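Local coordinates for Sys-1 protein (Caenorhabditis elegans, PDB 3C2G), which acts as a beta-catenin in the Wnt asymmetry pathway, binding the TCF factor POP-1 directly and activating or repressing target genes, at residues G279-D284 with K315-T320; N324-L329 with D361-S366; I549-N554 with W587-P592; T463-F468 with E523-L528. All blocks are in the same frame, centred on the assembly; numbering follows the deposited sequence.

Contact 1: residues G279-D284 with K315-T320; sequences GFVRSD and KALAKT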
loop_
_atom_site.group_PDB
_atom_site.type_symbol
_atom_site.label_atom_id
_atom_site.label_comp_id
_atom_site.label_asym_id
_atom_site.label_seq_id
_atom_site.Cartn_x
_atom_site.Cartn_y
_atom_site.Cartn_z
ATOM N N GLY A 279 -16.571 -0.788 -2.872
ATOM C CA GLY A 279 -17.350 -1.981 -2.509
ATOM C C GLY A 279 -17.048 -2.450 -1.095
ATOM O O GLY A 279 -17.945 -2.799 -0.334
ATOM N N PHE A 280 -15.770 -2.433 -0.746
ATOM C CA PHE A 280 -15.301 -2.844 0.560
ATOM C C PHE A 280 -15.839 -1.907 1.653
ATOM O O PHE A 280 -16.321 -2.350 2.716
ATOM C CB PHE A 280 -13.768 -2.869 0.532
ATOM C CG PHE A 280 -13.132 -3.286 1.827
ATOM C CD1 PHE A 280 -13.262 -4.588 2.297
ATOM C CD2 PHE A 280 -12.383 -2.376 2.567
ATOM C CE1 PHE A 280 -12.663 -4.972 3.486
ATOM C CE2 PHE A 280 -11.771 -2.753 3.760
ATOM C CZ PHE A 280 -11.914 -4.055 4.220
ATOM N N VAL A 281 -15.791 -0.609 1.380
ATOM C CA VAL A 281 -16.297 0.361 2.330
ATOM C C VAL A 281 -17.814 0.271 2.502
ATOM O O VAL A 281 -18.303 0.415 3.609
ATOM C CB VAL A 281 -15.839 1.780 1.986
ATOM C CG1 VAL A 281 -16.497 2.821 2.919
ATOM C CG2 VAL A 281 -14.301 1.868 2.045
ATOM N N ARG A 282 -18.560 0.006 1.435
ATOM C CA ARG A 282 -20.012 -0.168 1.557
ATOM C C ARG A 282 -20.378 -1.470 2.284
ATOM O O ARG A 282 -21.487 -1.618 2.792
ATOM C CB ARG A 282 -20.715 -0.071 0.182
ATOM C CG ARG A 282 -20.400 1.228 -0.623
ATOM C CD ARG A 282 -21.155 1.399 -1.973
ATOM N NE ARG A 282 -21.270 0.176 -2.783
ATOM C CZ ARG A 282 -20.489 -0.164 -3.818
ATOM N NH1 ARG A 282 -19.477 0.607 -4.218
ATOM N NH2 ARG A 282 -20.722 -1.301 -4.468
ATOM N N SER A 283 -19.450 -2.418 2.350
ATOM C CA SER A 283 -19.688 -3.673 3.076
ATOM C C SER A 283 -19.162 -3.599 4.515
ATOM O O SER A 283 -19.045 -4.613 5.192
ATOM C CB SER A 283 -19.042 -4.832 2.339
ATOM O OG SER A 283 -19.247 -4.696 0.940
ATOM N N ASP A 284 -18.835 -2.385 4.959
ATOM C CA ASP A 284 -18.428 -2.103 6.340
ATOM C C ASP A 284 -17.006 -2.562 6.667
ATOM O O ASP A 284 -16.660 -2.827 7.822
ATOM C CB ASP A 284 -19.466 -2.623 7.339
ATOM C CG ASP A 284 -20.649 -1.674 7.475
ATOM O OD1 ASP A 284 -20.488 -0.479 7.135
ATOM O OD2 ASP A 284 -21.735 -2.114 7.910
ATOM N N LYS A 315 -14.521 7.307 -1.960
ATOM C CA LYS A 315 -15.587 8.302 -1.879
ATOM C C LYS A 315 -16.709 7.830 -0.954
ATOM O O LYS A 315 -17.365 8.666 -0.303
ATOM C CB LYS A 315 -16.120 8.660 -3.277
ATOM C CG LYS A 315 -15.229 9.664 -4.072
ATOM C CD LYS A 315 -15.535 9.592 -5.585
ATOM C CE LYS A 315 -15.395 10.960 -6.269
ATOM N NZ LYS A 315 -13.971 11.379 -6.503
ATOM N N ALA A 316 -16.910 6.505 -0.874
ATOM C CA ALA A 316 -17.899 5.925 0.055
ATOM C C ALA A 316 -17.636 6.260 1.527
ATOM O O ALA A 316 -18.543 6.176 2.347
ATOM C CB ALA A 316 -18.012 4.433 -0.131
ATOM N N LEU A 317 -16.405 6.645 1.870
ATOM C CA LEU A 317 -16.109 7.057 3.249
ATOM C C LEU A 317 -16.853 8.353 3.635
ATOM O O LEU A 317 -16.942 8.698 4.823
ATOM C CB LEU A 317 -14.600 7.130 3.506
ATOM C CG LEU A 317 -13.873 5.773 3.687
ATOM C CD1 LEU A 317 -12.432 5.824 3.202
ATOM C CD2 LEU A 317 -13.912 5.282 5.120
ATOM N N ALA A 318 -17.428 9.037 2.641
ATOM C CA ALA A 318 -18.371 10.139 2.899
ATOM C C ALA A 318 -19.701 9.651 3.468
ATOM O O ALA A 318 -20.446 10.442 4.040
ATOM C CB ALA A 318 -18.613 10.959 1.655
ATOM N N LYS A 319 -20.005 8.363 3.318
ATOM C CA LYS A 319 -21.271 7.838 3.827
ATOM C C LYS A 319 -21.131 6.923 5.024
ATOM O O LYS A 319 -22.121 6.590 5.649
ATOM C CB LYS A 319 -22.061 7.118 2.738
ATOM C CG LYS A 319 -22.930 8.038 1.888
ATOM C CD LYS A 319 -22.404 8.126 0.459
ATOM C CE LYS A 319 -23.257 9.054 -0.402
ATOM N NZ LYS A 319 -23.022 10.487 -0.052
ATOM N N THR A 320 -19.914 6.514 5.357
ATOM C CA THR A 320 -19.707 5.586 6.476
ATOM C C THR A 320 -19.764 6.319 7.813
ATOM O O THR A 320 -19.141 7.353 7.949
ATOM C CB THR A 320 -18.355 4.834 6.319
ATOM O OG1 THR A 320 -18.485 3.878 5.268
ATOM C CG2 THR A 320 -17.957 4.092 7.593
#
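Val281, on the last turn of helix 274-282, lies against the short 3-10 segment 315-318, its CA 6.2 Å from CA of Ala316, where the two backbones pass closest. The contact turns on one branched side chain. CG1 of Val281, held anti to the backbone N (chi1 174°), does nearly all of the touching. It meets the methyl CB of Ala316 at 3.8 Å and the branch point CG of Leu317 at 4.0 Å, and it reaches the hydroxyl OG1 of Thr320 at 3.3 Å. CG1 is thus met by three residues, Ala316 and Leu317 of the 3-10 segment and Thr320 just after it. Arg282 adds only its aliphatic part, CG lying 4.0 Å from CB of Ala316, while its guanidinium is directed to the backbone carbonyl of Gln217. Ala316 CB is therefore shared between two consecutive residues of the helix. Behind the valine the helix closes with a Schellman motif, in which Asp284, with positive phi, is the C-prime residue and its N bonds to Val281 O. Ser283 OG also turns back to Gly279 O at 2.6 Å. Val286 of helix 285-292 touches both Val281 and Leu317 and so extends the apolar cluster. No hydrogen bond joins the two segments; a polar tie beside them comes from Asp278, one turn before Val281 on the same helix, whose OD1 accepts from Ala316 N. The chemistry implies that shape and dispersion carry this contact: a valine methyl is packed against an alanine methyl, a leucine branch point and a threonine hydroxyl.

Contact 2: residues N324-L329 with D361-S366; sequences NILPFL and DIAIRS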
loop_
_atom_site.group_PDB
_atom_site.type_symbol
_atom_site.label_atom_id
_atom_site.label_comp_id
_atom_site.label_asym_id
_atom_site.label_seq_id
_atom_site.Cartn_x
_atom_site.Cartn_y
_atom_site.Cartn_z
ATOM N N ASN A 324 -17.299 6.925 15.674
ATOM C CA ASN A 324 -16.601 6.068 16.626
ATOM C C ASN A 324 -15.249 5.603 16.110
ATOM O O ASN A 324 -14.264 5.627 16.848
ATOM C CB ASN A 324 -17.475 4.885 17.024
ATOM C CG ASN A 324 -18.776 5.322 17.685
ATOM O OD1 ASN A 324 -18.775 5.844 18.803
ATOM N ND2 ASN A 324 -19.896 5.111 16.991
ATOM N N ILE A 325 -15.208 5.210 14.840
ATOM C CA ILE A 325 -13.984 4.781 14.169
ATOM C C ILE A 325 -12.886 5.841 14.268
ATOM O O ILE A 325 -11.754 5.550 14.679
ATOM C CB ILE A 325 -14.268 4.440 12.673
ATOM C CG1 ILE A 325 -15.050 3.130 12.547
ATOM C CG2 ILE A 325 -12.995 4.367 11.852
ATOM C CD1 ILE A 325 -15.716 2.972 11.201
ATOM N N LEU A 326 -13.217 7.074 13.909
ATOM C CA LEU A 326 -12.191 8.096 13.803
ATOM C C LEU A 326 -11.514 8.424 15.124
ATOM O O LEU A 326 -10.288 8.407 15.187
ATOM C CB LEU A 326 -12.720 9.348 13.102
ATOM C CG LEU A 326 -11.737 10.306 12.427
ATOM C CD1 LEU A 326 -10.575 9.607 11.770
ATOM C CD2 LEU A 326 -12.484 11.092 11.376
ATOM N N PRO A 327 -12.288 8.702 16.192
ATOM C CA PRO A 327 -11.621 8.906 17.486
ATOM C C PRO A 327 -10.743 7.732 17.915
ATOM O O PRO A 327 -9.674 7.947 18.502
ATOM C CB PRO A 327 -12.783 9.079 18.456
ATOM C CG PRO A 327 -13.885 9.591 17.614
ATOM C CD PRO A 327 -13.744 8.903 16.300
ATOM N N PHE A 328 -11.171 6.510 17.615
ATOM C CA PHE A 328 -10.368 5.338 17.957
ATOM C C PHE A 328 -9.034 5.383 17.241
ATOM O O PHE A 328 -7.987 5.206 17.848
ATOM C CB PHE A 328 -11.111 4.032 17.636
ATOM C CG PHE A 328 -10.259 2.799 17.787
ATOM C CD1 PHE A 328 -10.066 2.220 19.042
ATOM C CD2 PHE A 328 -9.630 2.226 16.675
ATOM C CE1 PHE A 328 -9.257 1.074 19.193
ATOM C CE2 PHE A 328 -8.821 1.100 16.815
ATOM C CZ PHE A 328 -8.637 0.517 18.077
ATOM N N LEU A 329 -9.075 5.626 15.939
ATOM C CA LEU A 329 -7.855 5.730 15.141
ATOM C C LEU A 329 -6.927 6.874 15.568
ATOM O O LEU A 329 -5.715 6.711 15.567
ATOM C CB LEU A 329 -8.188 5.804 13.648
ATOM C CG LEU A 329 -8.851 4.523 13.105
ATOM C CD1 LEU A 329 -9.267 4.703 11.666
ATOM C CD2 LEU A 329 -7.941 3.284 13.252
ATOM N N ASP A 361 -15.307 17.753 11.034
ATOM C CA ASP A 361 -15.892 18.133 12.323
ATOM C C ASP A 361 -15.620 17.071 13.380
ATOM O O ASP A 361 -15.230 17.393 14.513
ATOM C CB ASP A 361 -17.394 18.422 12.205
ATOM C CG ASP A 361 -17.696 19.722 11.452
ATOM O OD1 ASP A 361 -16.837 20.633 11.419
ATOM O OD2 ASP A 361 -18.807 19.836 10.891
ATOM N N ILE A 362 -15.791 15.803 13.011
ATOM C CA ILE A 362 -15.492 14.718 13.946
ATOM C C ILE A 362 -14.034 14.812 14.406
ATOM O O ILE A 362 -13.743 14.837 15.603
ATOM C CB ILE A 362 -15.829 13.342 13.339
ATOM C CG1 ILE A 362 -17.353 13.223 13.184
ATOM C CG2 ILE A 362 -15.262 12.208 14.201
ATOM C CD1 ILE A 362 -17.818 12.272 12.087
ATOM N N ALA A 363 -13.130 14.898 13.441
ATOM C CA ALA A 363 -11.715 15.017 13.730
ATOM C C ALA A 363 -11.401 16.173 14.707
ATOM O O ALA A 363 -10.721 15.980 15.718
ATOM C CB ALA A 363 -10.942 15.148 12.437
ATOM N N ILE A 364 -11.922 17.364 14.424
ATOM C CA ILE A 364 -11.680 18.523 15.298
ATOM C C ILE A 364 -12.139 18.295 16.740
ATOM O O ILE A 364 -11.416 18.624 17.676
ATOM C CB ILE A 364 -12.302 19.808 14.702
ATOM C CG1 ILE A 364 -11.454 20.299 13.530
ATOM C CG2 ILE A 364 -12.443 20.915 15.749
ATOM C CD1 ILE A 364 -12.234 21.145 12.580
ATOM N N ARG A 365 -13.318 17.706 16.922
ATOM C CA ARG A 365 -13.832 17.429 18.266
ATOM C C ARG A 365 -13.005 16.384 18.998
ATOM O O ARG A 365 -13.064 16.284 20.227
ATOM C CB ARG A 365 -15.300 17.007 18.232
ATOM C CG ARG A 365 -16.268 18.139 17.935
ATOM C CD ARG A 365 -17.729 17.741 18.200
ATOM N NE ARG A 365 -18.332 17.007 17.084
ATOM C CZ ARG A 365 -18.437 15.677 17.023
ATOM N NH1 ARG A 365 -17.983 14.922 18.020
ATOM N NH2 ARG A 365 -18.998 15.099 15.960
ATOM N N SER A 366 -12.229 15.598 18.262
ATOM C CA SER A 366 -11.337 14.654 18.918
ATOM C C SER A 366 -9.900 15.163 18.942
ATOM O O SER A 366 -8.967 14.391 19.193
ATOM C CB SER A 366 -11.438 13.277 18.268
ATOM O OG SER A 366 -12.806 12.894 18.179
#
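Leu326, on the first turn of helix 325-335, meets Ile362, on the last turn of helix 357-365; the short axes 325-329 and 361-365 approach to 9.5 Å and cross at -43°. Ile362 offers its CG2 branch, which stands anti to the backbone N (chi1 -68°, measured to CG1) and so projects at the facing helix. CB of Leu326 rests 4.0 Å from that CG2, and CD2 of the same leucine lies nearly as close, so that one methyl is clasped by the base and the end of a single side chain. Leu326 achieves this with CG roughly anti to its own N (chi1 -157°), swung somewhat from the regular value. Together with chi2 near 36°, this brings CD2 to the methyl of Ala363, CB at 4.5 Å, a looser touch. Pro327, the next residue, adds its ring: CD meets CG2 of Ile362 at 4.2 Å, and CG lies 3.5 Å from OG of Ser366. That serine hydroxyl folds back over its own helix end, giving a weak hydrogen bond to Ile362 O, and the proline ring packs against it. Beyond the pair, Leu349 of helix 339-352 meets Leu326, and Ala368 of helix 368-377 meets Ala363. The fold is an armadillo domain, a right-handed superhelical solenoid of stacked helices, and this meeting of one helix start with another helix end is consistent with the packing of its successive helices.

Contact 3: residues I549-N554 with W587-P592; sequences IDCPLN and WTIDRP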
loop_
_atom_site.group_PDB
_atom_site.type_symbol
_atom_site.label_atom_id
_atom_site.label_comp_id
_atom_site.label_asym_id
_atom_site.label_seq_id
_atom_site.Cartn_x
_atom_site.Cartn_y
_atom_site.Cartn_z
ATOM N N ILE A 549 17.609 34.856 -4.507
ATOM C CA ILE A 549 16.797 34.465 -5.655
ATOM C C ILE A 549 17.181 35.275 -6.886
ATOM O O ILE A 549 17.299 36.494 -6.825
ATOM C CB ILE A 549 15.279 34.563 -5.324
ATOM C CG1 ILE A 549 14.836 33.306 -4.573
ATOM C CG2 ILE A 549 14.421 34.749 -6.566
ATOM C CD1 ILE A 549 13.423 33.387 -4.012
ATOM N N ASP A 550 17.410 34.578 -7.995
ATOM C CA ASP A 550 17.629 35.221 -9.288
ATOM C C ASP A 550 16.283 35.668 -9.862
ATOM O O ASP A 550 15.232 35.161 -9.458
ATOM C CB ASP A 550 18.322 34.250 -10.249
ATOM C CG ASP A 550 19.043 34.961 -11.404
ATOM O OD1 ASP A 550 18.997 36.219 -11.488
ATOM O OD2 ASP A 550 19.666 34.247 -12.231
ATOM N N CYS A 551 16.325 36.615 -10.797
ATOM C CA CYS A 551 15.138 37.182 -11.440
ATOM C C CYS A 551 13.987 36.195 -11.667
ATOM O O CYS A 551 14.068 35.357 -12.563
ATOM C CB CYS A 551 15.527 37.774 -12.789
ATOM S SG CYS A 551 14.179 38.716 -13.519
ATOM N N PRO A 552 12.907 36.302 -10.872
ATOM C CA PRO A 552 11.755 35.404 -11.038
ATOM C C PRO A 552 11.136 35.474 -12.432
ATOM O O PRO A 552 10.620 34.472 -12.915
ATOM C CB PRO A 552 10.762 35.897 -9.982
ATOM C CG PRO A 552 11.607 36.597 -8.970
ATOM C CD PRO A 552 12.697 37.250 -9.762
ATOM N N LEU A 553 11.217 36.637 -13.080
ATOM C CA LEU A 553 10.691 36.801 -14.434
ATOM C C LEU A 553 11.170 35.710 -15.390
ATOM O O LEU A 553 10.423 35.279 -16.271
ATOM C CB LEU A 553 10.995 38.198 -14.994
ATOM C CG LEU A 553 10.296 38.603 -16.305
ATOM C CD1 LEU A 553 8.774 38.328 -16.282
ATOM C CD2 LEU A 553 10.561 40.063 -16.666
ATOM N N ASN A 554 12.398 35.240 -15.182
ATOM C CA ASN A 554 12.977 34.166 -15.994
ATOM C C ASN A 554 12.250 32.812 -15.863
ATOM O O ASN A 554 12.462 31.909 -16.671
ATOM C CB ASN A 554 14.480 34.025 -15.702
ATOM C CG ASN A 554 15.291 35.241 -16.159
ATOM O OD1 ASN A 554 14.967 35.889 -17.158
ATOM N ND2 ASN A 554 16.356 35.553 -15.424
ATOM N N TRP A 587 19.623 42.130 -13.075
ATOM C CA TRP A 587 18.907 41.005 -13.673
ATOM C C TRP A 587 19.107 40.968 -15.175
ATOM O O TRP A 587 19.433 41.972 -15.790
ATOM C CB TRP A 587 17.409 41.054 -13.373
ATOM C CG TRP A 587 17.057 40.745 -11.966
ATOM C CD1 TRP A 587 17.851 40.160 -11.041
ATOM C CD2 TRP A 587 15.799 40.976 -11.329
ATOM N NE1 TRP A 587 17.183 40.027 -9.864
ATOM C CE2 TRP A 587 15.914 40.515 -10.011
ATOM C CE3 TRP A 587 14.584 41.527 -11.748
ATOM C CZ2 TRP A 587 14.861 40.593 -9.090
ATOM C CZ3 TRP A 587 13.524 41.601 -10.831
ATOM C CH2 TRP A 587 13.676 41.136 -9.522
ATOM N N THR A 588 18.933 39.792 -15.756
ATOM C CA THR A 588 18.952 39.664 -17.194
ATOM C C THR A 588 17.611 39.075 -17.621
ATOM O O THR A 588 17.298 37.925 -17.296
ATOM C CB THR A 588 20.151 38.818 -17.669
ATOM O OG1 THR A 588 21.364 39.522 -17.375
ATOM C CG2 THR A 588 20.082 38.561 -19.179
ATOM N N ILE A 589 16.824 39.890 -18.321
ATOM C CA ILE A 589 15.476 39.511 -18.746
ATOM C C ILE A 589 15.342 39.364 -20.261
ATOM O O ILE A 589 16.201 39.813 -21.025
ATOM C CB ILE A 589 14.395 40.513 -18.232
ATOM C CG1 ILE A 589 14.538 41.881 -18.912
ATOM C CG2 ILE A 589 14.448 40.629 -16.713
ATOM C CD1 ILE A 589 13.346 42.805 -18.706
ATOM N N ASP A 590 14.261 38.698 -20.668
ATOM C CA ASP A 590 13.813 38.660 -22.053
ATOM C C ASP A 590 12.826 39.808 -22.206
ATOM O O ASP A 590 11.627 39.652 -21.970
ATOM C CB ASP A 590 13.133 37.314 -22.339
ATOM C CG ASP A 590 12.772 37.121 -23.809
ATOM O OD1 ASP A 590 12.552 38.112 -24.539
ATOM O OD2 ASP A 590 12.686 35.951 -24.229
ATOM N N ARG A 591 13.350 40.967 -22.584
ATOM C CA ARG A 591 12.559 42.187 -22.657
ATOM C C ARG A 591 11.367 42.131 -23.641
ATOM O O ARG A 591 10.269 42.560 -23.283
ATOM C CB ARG A 591 13.464 43.390 -22.942
ATOM C CG ARG A 591 12.852 44.709 -22.527
ATOM C CD ARG A 591 13.558 45.900 -23.154
ATOM N NE ARG A 591 12.730 47.098 -23.036
ATOM C CZ ARG A 591 12.865 48.024 -22.091
ATOM N NH1 ARG A 591 13.816 47.925 -21.165
ATOM N NH2 ARG A 591 12.046 49.065 -22.077
ATOM N N PRO A 592 11.572 41.617 -24.877
ATOM C CA PRO A 592 10.440 41.531 -25.812
ATOM C C PRO A 592 9.305 40.652 -25.299
ATOM O O PRO A 592 8.136 40.928 -25.580
ATOM C CB PRO A 592 11.059 40.905 -27.070
ATOM C CG PRO A 592 12.505 41.199 -26.968
ATOM C CD PRO A 592 12.815 41.125 -25.503
HETATM O O HOH W 1 19.211 37.620 -13.947
HETATM O O HOH W 2 12.661 37.178 -18.568
#
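Cys551 lies over one face of the Trp587 indole at the centre of this contact. Its CB sits 3.6 Å from the centroid of the five-membered ring, only 17° off the normal, a CH-pi contact, while SG approaches the six-membered ring obliquely, 3.9 Å from its centroid. With SG anti to the backbone N (chi1 -171°), the thiol runs across the indole and on toward Ile589, whose CG2 is 3.7 Å from the sulfur. Pro552 lies over the same face, its CD 4.0 Å from CH2 of Trp587. CG2 of Ile589 in turn meets CD2 of Leu553 at 3.9 Å, carrying the apolar line away from the ring, while Ile576 and Leu577 of helix 563-579 also touch the tryptophan. An alanine in place of Trp587 would probably leave the Cys551 thiol and the Pro552 ring without their flat partner and open a gap beside helix 563-579. Toward the polar edge, Asn554 ND2 donates to Thr588 O at 3.2 Å, with the acceptor in the amide plane. Two waters continue the seam: one donates to Asp550 OD1 and accepts from Thr588 N, 2.8 Å from the latter, and the other links Asn554 OD1 to Asp590 N. Asp550 OD1 also accepts from Cys551 N, which pins the carboxylate beside its own loop. Asp590 is the N-cap of helix 591-598, bonding to Met593 N. The loop before helix 563-579 thus packs on the turn between helices 583-586 and 591-598, as helix-linking loops do in an alpha-solenoid, near the C-terminal end of the armadillo domain.

Contact 4: residues T463-F468 with E523-L528; sequences TILRSF and ERTISL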
loop_
_atom_site.group_PDB
_atom_site.type_symbol
_atom_site.label_atom_id
_atom_site.label_comp_id
_atom_site.label_asym_id
_atom_site.label_seq_id
_atom_site.Cartn_x
_atom_site.Cartn_y
_atom_site.Cartn_z
ATOM N N THR A 463 4.703 20.732 0.190
ATOM C CA THR A 463 3.557 20.707 1.113
ATOM C C THR A 463 3.741 21.706 2.255
ATOM O O THR A 463 2.784 22.313 2.724
ATOM C CB THR A 463 3.341 19.279 1.691
ATOM O OG1 THR A 463 3.144 18.360 0.614
ATOM C CG2 THR A 463 2.128 19.212 2.609
ATOM N N ILE A 464 4.980 21.877 2.695
ATOM C CA ILE A 464 5.285 22.837 3.745
ATOM C C ILE A 464 4.988 24.268 3.282
ATOM O O ILE A 464 4.416 25.058 4.040
ATOM C CB ILE A 464 6.739 22.728 4.200
ATOM C CG1 ILE A 464 6.949 21.431 4.986
ATOM C CG2 ILE A 464 7.125 23.939 5.050
ATOM C CD1 ILE A 464 8.405 21.112 5.257
ATOM N N LEU A 465 5.363 24.594 2.045
ATOM C CA LEU A 465 5.127 25.931 1.527
ATOM C C LEU A 465 3.635 26.203 1.553
ATOM O O LEU A 465 3.194 27.298 1.931
ATOM C CB LEU A 465 5.678 26.104 0.109
ATOM C CG LEU A 465 7.186 25.975 -0.054
ATOM C CD1 LEU A 465 7.569 26.093 -1.533
ATOM C CD2 LEU A 465 7.936 27.001 0.794
ATOM N N ARG A 466 2.869 25.187 1.169
ATOM C CA ARG A 466 1.421 25.288 1.140
ATOM C C ARG A 466 0.862 25.547 2.548
ATOM O O ARG A 466 -0.010 26.395 2.733
ATOM C CB ARG A 466 0.817 24.022 0.535
ATOM C CG ARG A 466 -0.258 24.301 -0.487
ATOM C CD ARG A 466 -1.615 24.339 0.125
ATOM N NE ARG A 466 -2.517 25.215 -0.620
ATOM C CZ ARG A 466 -3.628 24.802 -1.213
ATOM N NH1 ARG A 466 -3.964 23.515 -1.154
ATOM N NH2 ARG A 466 -4.403 25.672 -1.850
ATOM N N SER A 467 1.372 24.821 3.533
ATOM C CA SER A 467 0.965 25.026 4.914
ATOM C C SER A 467 1.139 26.481 5.369
ATOM O O SER A 467 0.244 27.034 5.995
ATOM C CB SER A 467 1.716 24.071 5.848
ATOM O OG SER A 467 1.140 22.782 5.767
ATOM N N PHE A 468 2.289 27.075 5.052
ATOM C CA PHE A 468 2.574 28.455 5.398
ATOM C C PHE A 468 1.642 29.403 4.666
ATOM O O PHE A 468 1.113 30.335 5.264
ATOM C CB PHE A 468 4.033 28.806 5.105
ATOM C CG PHE A 468 4.992 28.265 6.113
ATOM C CD1 PHE A 468 4.863 28.591 7.455
ATOM C CD2 PHE A 468 6.044 27.434 5.727
ATOM C CE1 PHE A 468 5.764 28.076 8.401
ATOM C CE2 PHE A 468 6.945 26.918 6.678
ATOM C CZ PHE A 468 6.800 27.239 8.004
ATOM N N GLU A 523 5.878 27.572 -7.896
ATOM C CA GLU A 523 4.687 28.418 -7.853
ATOM C C GLU A 523 4.341 28.791 -6.424
ATOM O O GLU A 523 4.035 29.949 -6.124
ATOM C CB GLU A 523 3.493 27.712 -8.507
ATOM C CG GLU A 523 3.634 27.517 -10.014
ATOM C CD GLU A 523 2.468 26.757 -10.645
ATOM O OE1 GLU A 523 2.723 25.954 -11.581
ATOM O OE2 GLU A 523 1.299 26.960 -10.215
ATOM N N ARG A 524 4.409 27.808 -5.537
ATOM C CA ARG A 524 4.101 28.035 -4.139
ATOM C C ARG A 524 5.107 28.970 -3.493
ATOM O O ARG A 524 4.750 29.720 -2.595
ATOM C CB ARG A 524 3.979 26.709 -3.376
ATOM C CG ARG A 524 2.688 26.001 -3.678
ATOM C CD ARG A 524 2.651 24.600 -3.148
ATOM N NE ARG A 524 1.369 23.978 -3.460
ATOM C CZ ARG A 524 0.984 22.791 -3.002
ATOM N NH1 ARG A 524 1.784 22.107 -2.198
ATOM N NH2 ARG A 524 -0.208 22.304 -3.322
ATOM N N THR A 525 6.351 28.937 -3.961
ATOM C CA THR A 525 7.366 29.850 -3.477
ATOM C C THR A 525 6.969 31.288 -3.832
ATOM O O THR A 525 6.903 32.157 -2.961
ATOM C CB THR A 525 8.746 29.520 -4.079
ATOM O OG1 THR A 525 9.144 28.203 -3.676
ATOM C CG2 THR A 525 9.779 30.512 -3.619
ATOM N N ILE A 526 6.700 31.533 -5.113
ATOM C CA ILE A 526 6.313 32.866 -5.563
ATOM C C ILE A 526 5.084 33.328 -4.758
ATOM O O ILE A 526 5.003 34.465 -4.288
ATOM C CB ILE A 526 6.029 32.883 -7.096
ATOM C CG1 ILE A 526 7.267 32.448 -7.893
ATOM C CG2 ILE A 526 5.537 34.256 -7.561
ATOM C CD1 ILE A 526 8.584 33.061 -7.430
ATOM N N SER A 527 4.153 32.408 -4.567
ATOM C CA SER A 527 2.884 32.727 -3.955
ATOM C C SER A 527 3.042 32.966 -2.457
ATOM O O SER A 527 2.355 33.799 -1.874
ATOM C CB SER A 527 1.893 31.607 -4.265
ATOM O OG SER A 527 0.836 31.601 -3.351
ATOM N N LEU A 528 3.971 32.258 -1.832
ATOM C CA LEU A 528 4.237 32.472 -0.416
ATOM C C LEU A 528 5.014 33.778 -0.153
ATOM O O LEU A 528 4.835 34.411 0.892
ATOM C CB LEU A 528 4.950 31.259 0.194
ATOM C CG LEU A 528 5.376 31.322 1.663
ATOM C CD1 LEU A 528 4.220 31.637 2.585
ATOM C CD2 LEU A 528 6.039 30.028 2.072
#
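Leu465 and Leu528 meet through their CD2 methyls, 3.8 Å apart, with their side chains crossing at about a right angle. Leu528 also sets CD1 3.8 Å from CB of Phe468. The other methyl of Leu465, CD1, lies 3.4 Å from OG1 of Thr525, a hydroxyl already bonded to Leu521 O and so able to face an apolar group. At its CB, Leu465 packs on CB of Arg524, 3.9 Å away. From there Arg524 runs out extended, and its guanidinium lies across the aliphatic base of Arg466, with NH1 3.5 Å from CB; the still closer approach to CG is too short to be trusted. NH1 donates to Ser462 O, which anchors the group. With a serine in this position, too short to extend past Leu465, Ser462 O would probably lose its donor. The helices behind these side chains, 463-468 and 523-528, run nearly alongside at 24°, and Ile498 of helix 494-507 touches Leu465, Thr525 and Leu528. The chemistry thus implies a greasy interior sealed at one side by an arginine whose NH1 is tied to a backbone carbonyl while its charge stays; Arg466 NH1, 4.5 Å from Arg524 NH2, is a like charge, so the pair is probably somewhat repulsive.

In the fold
Contacts 2 and 4 are the buried pair, each joining two helices through branched aliphatic side chains, with arginine stems beside the leucines in contact 4, whereas contacts 1 and 3 are only partly buried and involve loops. Contact 1 sets a helix end on a 3-10 turn without a cross-segment hydrogen bond; contact 3, its centre about 44 Å from the centre of the chain, joins loops and adds waters and an amide bond to its aromatic core. Contacts 1 and 2 adjoin in sequence, their centres about 17 Å apart, and segments of both touch Val286. Contacts 3 and 4, with nearest atoms about 4 Å apart, have segments touching helices 494-507 and 563-579. All four follow in series along the solenoid.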